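Local coordinates for ferritin (Mycoplasma penetrans, PDB 7DIE), which forms a 24-subunit ferritin shell that binds iron and probably takes up, oxidises and stores it, at residues F6-R11 against V65-K70; R11-V16 against F122-R127; Y20-C25 against L99-K104; A47-M52 against E93-A98. One frame throughout, in Å; residues are numbered along the deposited sequence.

Interaction 1: F6-R11 against V65-K70; sequences FNKDER and VKYMMK
Phe-6 lays one face of its ring against the backbone carbonyl oxygen of Lys-70, in the last turn of helix 43-70. The oxygen stands 3.3 Å above the ring plane, displaced toward the rim, and is closest to CE2 and CZ (Phe-6 CZ to Lys-70 O, 3.4 Å). With CG set anti to its carbonyl carbon, chi1 of Phe-6 (-73°) turns the ring so that a face lies under this oxygen. Two residues on, Lys-8 folds rather than stretches: bends at chi2 and chi3 (-56° and -67°) curl the chain so that CE passes the phenol oxygen of Tyr-67 (Lys-8 CE to Tyr-67 OH, 3.8 Å), the two side chains crossing at about a right angle. The polar ends look elsewhere. Lys-8 NZ forms salt bridges with Glu-123 and Asp-121, while Tyr-67 OH is hydrogen-bonded to Thr-124 OG1 of helix 122-150. The amine of Lys-70 goes instead to Glu-140 and Glu-137 of a second subunit, whose Leu-139 also packs on Phe-6. Between the two segments themselves the N-terminal arm is therefore held by van der Waals contact alone, laid over the end of a bundle helix; its charged anchoring comes from outside the pair, from acidic residues at the start of helix 122-150.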
# COMPACT_ATOMS: atom_id res chain seq x y z
N PHE A 6 -30.83 -21.74 -38.63
CA PHE A 6 -31.55 -22.02 -37.39
C PHE A 6 -32.96 -22.51 -37.66
O PHE A 6 -33.51 -23.29 -36.86
CB PHE A 6 -31.57 -20.77 -36.51
CG PHE A 6 -30.24 -20.49 -35.89
CD1 PHE A 6 -29.88 -21.12 -34.71
CD2 PHE A 6 -29.31 -19.68 -36.54
CE1 PHE A 6 -28.63 -20.90 -34.13
CE2 PHE A 6 -28.05 -19.45 -35.97
CZ PHE A 6 -27.72 -20.08 -34.76
N ASN A 7 -33.56 -22.07 -38.77
CA ASN A 7 -34.83 -22.62 -39.24
C ASN A 7 -35.90 -22.61 -38.14
O ASN A 7 -36.56 -23.62 -37.88
CB ASN A 7 -34.63 -24.03 -39.79
CG ASN A 7 -35.83 -24.53 -40.54
OD1 ASN A 7 -36.43 -23.80 -41.33
ND2 ASN A 7 -36.21 -25.77 -40.29
N LYS A 8 -36.04 -21.48 -37.46
CA LYS A 8 -37.01 -21.39 -36.38
C LYS A 8 -38.42 -21.35 -36.97
O LYS A 8 -38.62 -20.85 -38.08
CB LYS A 8 -36.78 -20.15 -35.51
CG LYS A 8 -35.36 -20.06 -34.88
CD LYS A 8 -35.01 -21.28 -34.04
CE LYS A 8 -35.86 -21.40 -32.77
NZ LYS A 8 -35.55 -22.67 -32.05
N ASP A 9 -39.39 -21.91 -36.25
CA ASP A 9 -40.75 -21.86 -36.80
C ASP A 9 -41.35 -20.49 -36.55
O ASP A 9 -41.30 -19.96 -35.43
CB ASP A 9 -41.68 -22.93 -36.23
CG ASP A 9 -42.93 -23.11 -37.12
OD1 ASP A 9 -43.91 -22.34 -36.96
OD2 ASP A 9 -42.90 -23.98 -38.03
N GLU A 10 -41.93 -19.93 -37.60
CA GLU A 10 -42.44 -18.56 -37.55
C GLU A 10 -43.58 -18.39 -36.54
O GLU A 10 -43.74 -17.29 -36.01
CB GLU A 10 -42.90 -18.10 -38.94
CG GLU A 10 -43.19 -16.59 -38.98
CD GLU A 10 -43.33 -16.03 -40.39
OE1 GLU A 10 -42.36 -15.41 -40.88
OE2 GLU A 10 -44.42 -16.21 -40.99
N ARG A 11 -44.30 -19.45 -36.24
CA ARG A 11 -45.33 -19.35 -35.24
C ARG A 11 -44.77 -19.04 -33.86
O ARG A 11 -45.29 -18.21 -33.18
CB ARG A 11 -46.09 -20.63 -35.13
CG ARG A 11 -47.13 -20.78 -36.19
CD ARG A 11 -48.24 -19.83 -35.92
NE ARG A 11 -49.18 -19.94 -36.99
CZ ARG A 11 -50.50 -19.87 -36.84
NH1 ARG A 11 -51.26 -20.00 -37.91
NH2 ARG A 11 -51.03 -19.64 -35.64
N VAL A 65 -34.85 -9.40 -27.60
CA VAL A 65 -34.28 -9.05 -28.90
C VAL A 65 -32.94 -9.76 -29.11
O VAL A 65 -32.61 -10.14 -30.24
CB VAL A 65 -34.17 -7.52 -29.08
CG1 VAL A 65 -33.14 -6.93 -28.15
CG2 VAL A 65 -33.82 -7.20 -30.53
N LYS A 66 -32.16 -9.97 -28.05
CA LYS A 66 -30.89 -10.69 -28.19
C LYS A 66 -31.11 -12.13 -28.59
O LYS A 66 -30.35 -12.69 -29.39
CB LYS A 66 -30.10 -10.65 -26.87
CG LYS A 66 -29.44 -9.29 -26.55
CD LYS A 66 -28.33 -9.46 -25.48
CE LYS A 66 -28.02 -8.15 -24.74
NZ LYS A 66 -27.71 -8.32 -23.28
N TYR A 67 -32.13 -12.76 -28.01
CA TYR A 67 -32.45 -14.14 -28.38
C TYR A 67 -32.89 -14.22 -29.84
O TYR A 67 -32.45 -15.11 -30.58
CB TYR A 67 -33.55 -14.70 -27.47
CG TYR A 67 -34.03 -16.07 -27.95
CD1 TYR A 67 -33.17 -17.16 -27.98
CD2 TYR A 67 -35.34 -16.26 -28.39
CE1 TYR A 67 -33.59 -18.42 -28.44
CE2 TYR A 67 -35.77 -17.51 -28.86
CZ TYR A 67 -34.90 -18.58 -28.89
OH TYR A 67 -35.33 -19.83 -29.34
N MET A 68 -33.77 -13.31 -30.28
CA MET A 68 -34.21 -13.37 -31.67
C MET A 68 -33.02 -13.25 -32.61
O MET A 68 -32.94 -13.98 -33.60
CB MET A 68 -35.26 -12.29 -31.93
CG MET A 68 -36.54 -12.57 -31.13
SD MET A 68 -38.03 -11.68 -31.67
CE MET A 68 -38.57 -12.76 -33.02
N MET A 69 -32.06 -12.37 -32.29
CA MET A 69 -30.87 -12.24 -33.14
C MET A 69 -30.03 -13.51 -33.13
O MET A 69 -29.47 -13.89 -34.17
CB MET A 69 -30.02 -11.04 -32.69
CG MET A 69 -30.70 -9.67 -32.96
SD MET A 69 -29.61 -8.29 -32.51
CE MET A 69 -29.47 -8.53 -30.77
N LYS A 70 -29.92 -14.18 -31.97
CA LYS A 70 -29.18 -15.45 -31.91
C LYS A 70 -29.72 -16.46 -32.92
O LYS A 70 -28.96 -17.23 -33.51
CB LYS A 70 -29.25 -16.06 -30.51
CG LYS A 70 -28.40 -15.36 -29.43
CD LYS A 70 -26.92 -15.55 -29.69
CE LYS A 70 -26.05 -14.74 -28.73
NZ LYS A 70 -24.61 -14.79 -29.15

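Interaction 2: R11-V16 against F122-R127; sequences RIMDLV and FETFER
This is a small, buried contact between two nearly parallel helices, the start of helix 10-39 and the start of helix 122-150, at one end of the subunit. Thr-124 carries the whole of one side, meeting Ile-12, Met-13 and Val-16 from the other. The short axes run 11.2 Å apart at an angle of 18°, a wide spacing that side chains must bridge. Thr-124 places its methyl anti to the backbone N, and CG2 then meets Val-16 CG2 tip to tip at 3.7 Å. Ile-12 lies across the same threonine, its CG2 branch 3.9 Å from both Thr-124 OG1 and Thr-124 CG2. In the four-helix bundle of the ferritin fold the first and fourth helices run in the same direction, each antiparallel to the second and third; they face each other diagonally across the core, and here their opening turns meet. Met-13 starts off to one side, but bends at chi2 and chi3 (-59° and 97°) bring its methyl CE to 3.3 Å from Thr-124 OG1, a close approach of a methyl to a hydroxyl. Hydrogen bonds with Tyr-67 and with Asp-121 OD2, just before its own helix, fix that hydroxyl beside the apolar side chains of Ile-12, Met-13 and Val-16. Met-68 packs on Val-16 from helix 43-70, and Ser-116 of helix 91-118 touches Thr-124.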
# COMPACT_ATOMS: atom_id res chain seq x y z
N ARG A 11 -44.30 -19.45 -36.24
CA ARG A 11 -45.33 -19.35 -35.24
C ARG A 11 -44.77 -19.04 -33.86
O ARG A 11 -45.29 -18.21 -33.18
CB ARG A 11 -46.09 -20.63 -35.13
CG ARG A 11 -47.13 -20.78 -36.19
CD ARG A 11 -48.24 -19.83 -35.92
NE ARG A 11 -49.18 -19.94 -36.99
CZ ARG A 11 -50.50 -19.87 -36.84
NH1 ARG A 11 -51.26 -20.00 -37.91
NH2 ARG A 11 -51.03 -19.64 -35.64
N ILE A 12 -43.72 -19.75 -33.47
CA ILE A 12 -43.12 -19.57 -32.17
C ILE A 12 -42.40 -18.23 -32.13
O ILE A 12 -42.49 -17.50 -31.14
CB ILE A 12 -42.19 -20.75 -31.83
CG1 ILE A 12 -42.96 -22.07 -32.00
CG2 ILE A 12 -41.61 -20.58 -30.42
CD1 ILE A 12 -44.18 -22.18 -31.11
N MET A 13 -41.73 -17.86 -33.23
CA MET A 13 -41.01 -16.58 -33.22
C MET A 13 -41.99 -15.41 -33.17
O MET A 13 -41.70 -14.39 -32.54
CB MET A 13 -40.10 -16.47 -34.44
CG MET A 13 -38.98 -17.49 -34.46
SD MET A 13 -37.87 -17.41 -33.03
CE MET A 13 -38.47 -18.62 -31.98
N ASP A 14 -43.15 -15.54 -33.82
CA ASP A 14 -44.16 -14.50 -33.68
C ASP A 14 -44.63 -14.37 -32.24
O ASP A 14 -44.94 -13.26 -31.78
CB ASP A 14 -45.37 -14.80 -34.58
CG ASP A 14 -45.11 -14.47 -36.03
OD1 ASP A 14 -44.05 -13.89 -36.37
OD2 ASP A 14 -46.00 -14.79 -36.84
N LEU A 15 -44.73 -15.49 -31.51
CA LEU A 15 -45.09 -15.42 -30.09
C LEU A 15 -44.00 -14.73 -29.27
O LEU A 15 -44.30 -14.02 -28.31
CB LEU A 15 -45.34 -16.82 -29.53
CG LEU A 15 -46.68 -17.46 -29.93
CD1 LEU A 15 -46.76 -18.85 -29.35
CD2 LEU A 15 -47.83 -16.60 -29.43
N VAL A 16 -42.73 -14.98 -29.60
CA VAL A 16 -41.65 -14.28 -28.89
C VAL A 16 -41.75 -12.78 -29.16
O VAL A 16 -41.64 -11.95 -28.25
CB VAL A 16 -40.28 -14.84 -29.31
CG1 VAL A 16 -39.16 -13.99 -28.69
CG2 VAL A 16 -40.13 -16.30 -28.88
N PHE A 122 -37.21 -26.24 -27.99
CA PHE A 122 -36.55 -26.25 -26.69
C PHE A 122 -35.62 -25.07 -26.51
O PHE A 122 -35.35 -24.69 -25.37
CB PHE A 122 -35.79 -27.55 -26.50
CG PHE A 122 -36.70 -28.74 -26.43
CD1 PHE A 122 -37.31 -29.08 -25.24
CD2 PHE A 122 -36.98 -29.48 -27.57
CE1 PHE A 122 -38.18 -30.18 -25.19
CE2 PHE A 122 -37.84 -30.57 -27.52
CZ PHE A 122 -38.44 -30.91 -26.34
N GLU A 123 -35.13 -24.50 -27.61
CA GLU A 123 -34.36 -23.26 -27.50
C GLU A 123 -35.22 -22.14 -26.92
O GLU A 123 -34.80 -21.43 -26.00
CB GLU A 123 -33.78 -22.87 -28.86
CG GLU A 123 -32.75 -23.90 -29.33
CD GLU A 123 -32.31 -23.72 -30.78
OE1 GLU A 123 -32.94 -22.96 -31.52
OE2 GLU A 123 -31.31 -24.35 -31.17
N THR A 124 -36.43 -21.97 -27.45
CA THR A 124 -37.30 -20.91 -26.92
C THR A 124 -37.77 -21.23 -25.51
O THR A 124 -37.80 -20.35 -24.64
CB THR A 124 -38.48 -20.69 -27.88
OG1 THR A 124 -37.98 -20.24 -29.14
CG2 THR A 124 -39.44 -19.62 -27.34
N PHE A 125 -38.11 -22.50 -25.24
CA PHE A 125 -38.49 -22.89 -23.89
C PHE A 125 -37.38 -22.54 -22.89
O PHE A 125 -37.65 -22.00 -21.81
CB PHE A 125 -38.82 -24.39 -23.84
CG PHE A 125 -39.22 -24.88 -22.46
CD1 PHE A 125 -40.48 -24.60 -21.95
CD2 PHE A 125 -38.34 -25.61 -21.68
CE1 PHE A 125 -40.86 -25.05 -20.70
CE2 PHE A 125 -38.70 -26.06 -20.42
CZ PHE A 125 -39.96 -25.79 -19.92
N GLU A 126 -36.13 -22.82 -23.26
CA GLU A 126 -35.00 -22.53 -22.37
C GLU A 126 -34.87 -21.02 -22.12
O GLU A 126 -34.70 -20.57 -20.98
CB GLU A 126 -33.72 -23.12 -22.98
CG GLU A 126 -32.48 -23.16 -22.05
CD GLU A 126 -31.88 -21.77 -21.75
OE1 GLU A 126 -31.92 -20.89 -22.65
OE2 GLU A 126 -31.36 -21.57 -20.62
N ARG A 127 -34.96 -20.22 -23.19
CA ARG A 127 -34.86 -18.77 -23.03
C ARG A 127 -36.00 -18.22 -22.17
O ARG A 127 -35.82 -17.24 -21.44
CB ARG A 127 -34.83 -18.08 -24.41
CG ARG A 127 -35.04 -16.54 -24.38
CD ARG A 127 -33.81 -15.77 -23.80
NE ARG A 127 -33.62 -16.02 -22.36
CZ ARG A 127 -32.57 -15.60 -21.65
NH1 ARG A 127 -31.63 -14.86 -22.24
NH2 ARG A 127 -32.48 -15.90 -20.36

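Interaction 3: Y20-C25 against L99-K104; sequences YNVELC and LKMESK
Helices 20-25 and 99-104 run antiparallel, their short axes 9.8 Å apart and at 162° to one another. Met-101 carries most of the contact from its helix. It leaves the backbone with CG anti to N (chi1 176°), then turns at chi2 and chi3, bringing both its sulfur and its methyl to the facing helix. Met-101 SD lies 3.9 Å from Cys-25 SG, a van der Waals contact between a thioether and a thiol. The methyl beyond it reaches back to the preceding turn, where Met-101 CE is 3.7 Å from the backbone oxygen of Val-22 and 4.3 Å from Val-22 CG1. Within the ferritin four-helix bundle this joins the first helix, 10-39, to the third, 91-118, near the centre of the subunit. Val-22 CG1 also comes to 4.3 Å from Lys-104 O, loosely. Deeper in, the carboxylates of Glu-23 and Glu-102 approach to 5.1 Å between Glu-23 OE1 and Glu-102 OE2, and both form salt bridges with Lys-56 NZ, which would offset their like charges. Glu-23 OE2 is also hydrogen-bonded to His-60 ND1, making it a second-shell partner of that iron ligand.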
# COMPACT_ATOMS: atom_id res chain seq x y z
N TYR A 20 -42.44 -9.65 -26.58
CA TYR A 20 -41.71 -8.38 -26.53
C TYR A 20 -42.68 -7.21 -26.50
O TYR A 20 -42.52 -6.27 -25.69
CB TYR A 20 -40.76 -8.27 -27.73
CG TYR A 20 -39.89 -7.00 -27.73
CD1 TYR A 20 -40.42 -5.77 -28.10
CD2 TYR A 20 -38.55 -7.06 -27.40
CE1 TYR A 20 -39.65 -4.62 -28.10
CE2 TYR A 20 -37.75 -5.90 -27.41
CZ TYR A 20 -38.31 -4.69 -27.77
OH TYR A 20 -37.55 -3.52 -27.78
N ASN A 21 -43.69 -7.23 -27.37
CA ASN A 21 -44.66 -6.14 -27.38
C ASN A 21 -45.41 -6.05 -26.05
O ASN A 21 -45.80 -4.96 -25.64
CB ASN A 21 -45.66 -6.31 -28.54
CG ASN A 21 -45.07 -5.91 -29.87
OD1 ASN A 21 -45.19 -4.76 -30.29
ND2 ASN A 21 -44.41 -6.85 -30.55
N VAL A 22 -45.65 -7.19 -25.39
CA VAL A 22 -46.36 -7.15 -24.11
C VAL A 22 -45.48 -6.56 -23.02
O VAL A 22 -45.95 -5.78 -22.17
CB VAL A 22 -46.87 -8.56 -23.75
CG1 VAL A 22 -47.42 -8.58 -22.32
CG2 VAL A 22 -47.94 -9.01 -24.76
N GLU A 23 -44.18 -6.92 -23.01
CA GLU A 23 -43.28 -6.29 -22.04
C GLU A 23 -43.13 -4.79 -22.30
O GLU A 23 -43.04 -3.98 -21.36
CB GLU A 23 -41.90 -6.95 -22.08
CG GLU A 23 -41.91 -8.46 -21.80
CD GLU A 23 -41.80 -8.79 -20.31
OE1 GLU A 23 -42.06 -7.90 -19.47
OE2 GLU A 23 -41.44 -9.95 -20.00
N LEU A 24 -43.09 -4.40 -23.58
CA LEU A 24 -43.03 -2.98 -23.92
C LEU A 24 -44.33 -2.28 -23.58
O LEU A 24 -44.34 -1.11 -23.18
CB LEU A 24 -42.70 -2.82 -25.41
CG LEU A 24 -42.70 -1.39 -25.99
CD1 LEU A 24 -41.75 -0.48 -25.20
CD2 LEU A 24 -42.32 -1.43 -27.49
N CYS A 25 -45.46 -2.97 -23.75
CA CYS A 25 -46.72 -2.36 -23.35
C CYS A 25 -46.70 -2.04 -21.86
O CYS A 25 -47.10 -0.95 -21.44
CB CYS A 25 -47.89 -3.29 -23.71
SG CYS A 25 -49.51 -2.61 -23.32
N LEU A 99 -51.37 -3.59 -11.64
CA LEU A 99 -51.56 -5.00 -11.31
C LEU A 99 -52.16 -5.77 -12.48
O LEU A 99 -51.74 -6.90 -12.77
CB LEU A 99 -52.45 -5.12 -10.07
CG LEU A 99 -52.59 -6.51 -9.46
CD1 LEU A 99 -51.24 -7.01 -8.98
CD2 LEU A 99 -53.59 -6.47 -8.30
N LYS A 100 -53.16 -5.18 -13.16
CA LYS A 100 -53.73 -5.85 -14.33
C LYS A 100 -52.69 -6.05 -15.42
O LYS A 100 -52.63 -7.10 -16.06
CB LYS A 100 -54.91 -5.05 -14.88
CG LYS A 100 -56.15 -5.06 -14.02
CD LYS A 100 -57.22 -4.12 -14.59
CE LYS A 100 -58.13 -3.62 -13.47
NZ LYS A 100 -58.83 -2.36 -13.84
N MET A 101 -51.85 -5.04 -15.64
CA MET A 101 -50.85 -5.12 -16.70
C MET A 101 -49.81 -6.19 -16.40
O MET A 101 -49.51 -7.03 -17.25
CB MET A 101 -50.16 -3.76 -16.86
CG MET A 101 -49.04 -3.77 -17.88
SD MET A 101 -49.73 -3.75 -19.55
CE MET A 101 -49.12 -5.29 -20.23
N GLU A 102 -49.23 -6.17 -15.19
CA GLU A 102 -48.19 -7.15 -14.90
C GLU A 102 -48.77 -8.55 -14.89
O GLU A 102 -48.10 -9.51 -15.29
CB GLU A 102 -47.52 -6.83 -13.56
CG GLU A 102 -46.18 -7.52 -13.40
CD GLU A 102 -45.20 -7.18 -14.52
OE1 GLU A 102 -45.05 -5.99 -14.84
OE2 GLU A 102 -44.57 -8.10 -15.06
N SER A 103 -50.01 -8.69 -14.45
CA SER A 103 -50.63 -10.01 -14.50
C SER A 103 -50.74 -10.49 -15.94
O SER A 103 -50.53 -11.69 -16.22
CB SER A 103 -51.99 -9.98 -13.80
OG SER A 103 -52.61 -11.24 -13.91
N LYS A 104 -51.00 -9.58 -16.89
CA LYS A 104 -51.02 -9.99 -18.29
C LYS A 104 -49.63 -10.32 -18.82
O LYS A 104 -49.50 -11.21 -19.67
CB LYS A 104 -51.65 -8.91 -19.18
CG LYS A 104 -53.13 -8.69 -18.92
CD LYS A 104 -53.67 -7.52 -19.74
CE LYS A 104 -55.16 -7.26 -19.48
NZ LYS A 104 -56.03 -8.45 -19.76

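Interaction 4: A47-M52 against E93-A98; sequences AFFVKM and EVLDAA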
# COMPACT_ATOMS: atom_id res chain seq x y z
N ALA A 47 -41.29 7.15 -8.86
CA ALA A 47 -39.95 6.59 -9.07
C ALA A 47 -39.99 5.07 -9.17
O ALA A 47 -39.22 4.47 -9.93
CB ALA A 47 -39.02 7.02 -7.93
N PHE A 48 -40.86 4.44 -8.39
CA PHE A 48 -41.08 3.00 -8.50
C PHE A 48 -41.49 2.62 -9.92
O PHE A 48 -41.00 1.63 -10.48
CB PHE A 48 -42.14 2.58 -7.49
CG PHE A 48 -42.63 1.17 -7.65
CD1 PHE A 48 -41.88 0.11 -7.16
CD2 PHE A 48 -43.84 0.91 -8.27
CE1 PHE A 48 -42.33 -1.21 -7.31
CE2 PHE A 48 -44.30 -0.40 -8.43
CZ PHE A 48 -43.53 -1.46 -7.95
N PHE A 49 -42.43 3.36 -10.50
CA PHE A 49 -42.86 3.02 -11.85
C PHE A 49 -41.74 3.27 -12.86
O PHE A 49 -41.60 2.52 -13.83
CB PHE A 49 -44.12 3.79 -12.22
CG PHE A 49 -45.36 3.14 -11.71
CD1 PHE A 49 -45.70 1.85 -12.11
CD2 PHE A 49 -46.18 3.79 -10.79
CE1 PHE A 49 -46.84 1.23 -11.62
CE2 PHE A 49 -47.33 3.18 -10.29
CZ PHE A 49 -47.66 1.90 -10.71
N VAL A 50 -40.92 4.30 -12.64
CA VAL A 50 -39.79 4.50 -13.54
C VAL A 50 -38.85 3.30 -13.45
O VAL A 50 -38.32 2.83 -14.47
CB VAL A 50 -39.06 5.82 -13.23
CG1 VAL A 50 -37.76 5.88 -14.02
CG2 VAL A 50 -39.94 7.01 -13.58
N LYS A 51 -38.61 2.81 -12.24
CA LYS A 51 -37.75 1.65 -12.07
C LYS A 51 -38.33 0.43 -12.77
O LYS A 51 -37.61 -0.30 -13.45
CB LYS A 51 -37.54 1.37 -10.58
CG LYS A 51 -36.69 0.12 -10.30
CD LYS A 51 -36.74 -0.26 -8.82
CE LYS A 51 -36.21 -1.67 -8.58
NZ LYS A 51 -36.08 -2.01 -7.11
N MET A 52 -39.64 0.21 -12.62
CA MET A 52 -40.26 -0.96 -13.25
C MET A 52 -40.17 -0.87 -14.77
O MET A 52 -39.83 -1.86 -15.44
CB MET A 52 -41.73 -1.09 -12.82
CG MET A 52 -41.95 -1.37 -11.34
SD MET A 52 -41.18 -2.88 -10.75
CE MET A 52 -42.10 -4.13 -11.63
N GLU A 93 -56.44 3.63 -8.17
CA GLU A 93 -56.75 3.27 -9.55
C GLU A 93 -55.49 3.07 -10.38
O GLU A 93 -55.47 2.20 -11.26
CB GLU A 93 -57.63 4.35 -10.18
CG GLU A 93 -59.06 4.32 -9.64
CD GLU A 93 -59.85 5.54 -10.06
OE1 GLU A 93 -59.28 6.43 -10.71
OE2 GLU A 93 -61.05 5.59 -9.73
N VAL A 94 -54.44 3.85 -10.10
CA VAL A 94 -53.16 3.65 -10.76
C VAL A 94 -52.62 2.25 -10.48
O VAL A 94 -52.16 1.55 -11.39
CB VAL A 94 -52.16 4.73 -10.31
CG1 VAL A 94 -50.73 4.33 -10.70
CG2 VAL A 94 -52.54 6.07 -10.93
N LEU A 95 -52.63 1.84 -9.21
CA LEU A 95 -52.08 0.53 -8.91
C LEU A 95 -52.96 -0.59 -9.47
O LEU A 95 -52.43 -1.62 -9.89
CB LEU A 95 -51.86 0.36 -7.41
CG LEU A 95 -50.42 0.65 -6.93
CD1 LEU A 95 -49.41 -0.35 -7.50
CD2 LEU A 95 -50.01 2.07 -7.25
N ASP A 96 -54.29 -0.39 -9.50
CA ASP A 96 -55.17 -1.37 -10.16
C ASP A 96 -54.71 -1.64 -11.58
O ASP A 96 -54.68 -2.79 -12.04
CB ASP A 96 -56.62 -0.86 -10.20
CG ASP A 96 -57.32 -0.92 -8.85
OD1 ASP A 96 -56.89 -1.69 -7.96
OD2 ASP A 96 -58.33 -0.19 -8.69
N ALA A 97 -54.41 -0.57 -12.31
CA ALA A 97 -54.03 -0.73 -13.71
C ALA A 97 -52.68 -1.42 -13.83
O ALA A 97 -52.48 -2.26 -14.71
CB ALA A 97 -54.00 0.63 -14.40
N ALA A 98 -51.74 -1.08 -12.93
CA ALA A 98 -50.43 -1.74 -12.94
C ALA A 98 -50.55 -3.23 -12.64
O ALA A 98 -49.88 -4.06 -13.27
CB ALA A 98 -49.50 -1.06 -11.93
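Phe-49 drives its ring rim into a small apolar notch made by Val-94, Leu-95 and Ala-98. The methyl of Ala-98 sits at the ring edge, near its plane, with Phe-49 CE1 to Ala-98 CB at 3.5 Å. Leu-95 CD2 is also at the edge, more loosely, 4.2 Å from Phe-49 CZ. Val-94 comes in obliquely, its CG1 branch 3.6 Å from Phe-49 CE2. CG of Phe-49 is anti to the carbonyl carbon (chi1 -83°), and the ring extends from helix 43-70 across to helix 91-118. The short axes are 13.1 Å apart and only 14° from parallel, so one large aromatic spans the distance. These are the second and third helices of the ferritin four-helix bundle, diagonal across its core and joined in sequence by a long crossover that lets them run in the same direction. In the next shell, Phe-48 CD2 lies over the centre of the Phe-49 ring, 4.3 Å above its plane, and Met-52 CG rests on a face of the Phe-48 ring. Helix 10-39 adds Ser-37 against both Phe-49 and Val-94, and Val-36 against Val-94. On the side of helix 122-150, Val-145 touches Phe-48 and Leu-95.

Interactions 1 and 2 lie at one end of the bundle, centres 7 Å apart, touch through polar side chains, and both border the second subunit. Interaction 1 is partly buried and surrounded by charge; interaction 2 is wholly buried and largely apolar around one hydroxyl. Interaction 3, nearest the chain centre, is only partly buried, with Lys-104 exposed, and sets sulfur and aliphatic packing beside acidic residues of the iron-site surroundings. Interaction 4, on the opposite side of the centre from interactions 1 and 2, is purely apolar and buried. The arm before helix 10-39 serves interaction 1, the helix itself interactions 2 and 3; helix 43-70 is shared by interactions 1 and 4, helix 91-118 by interactions 3 and 4.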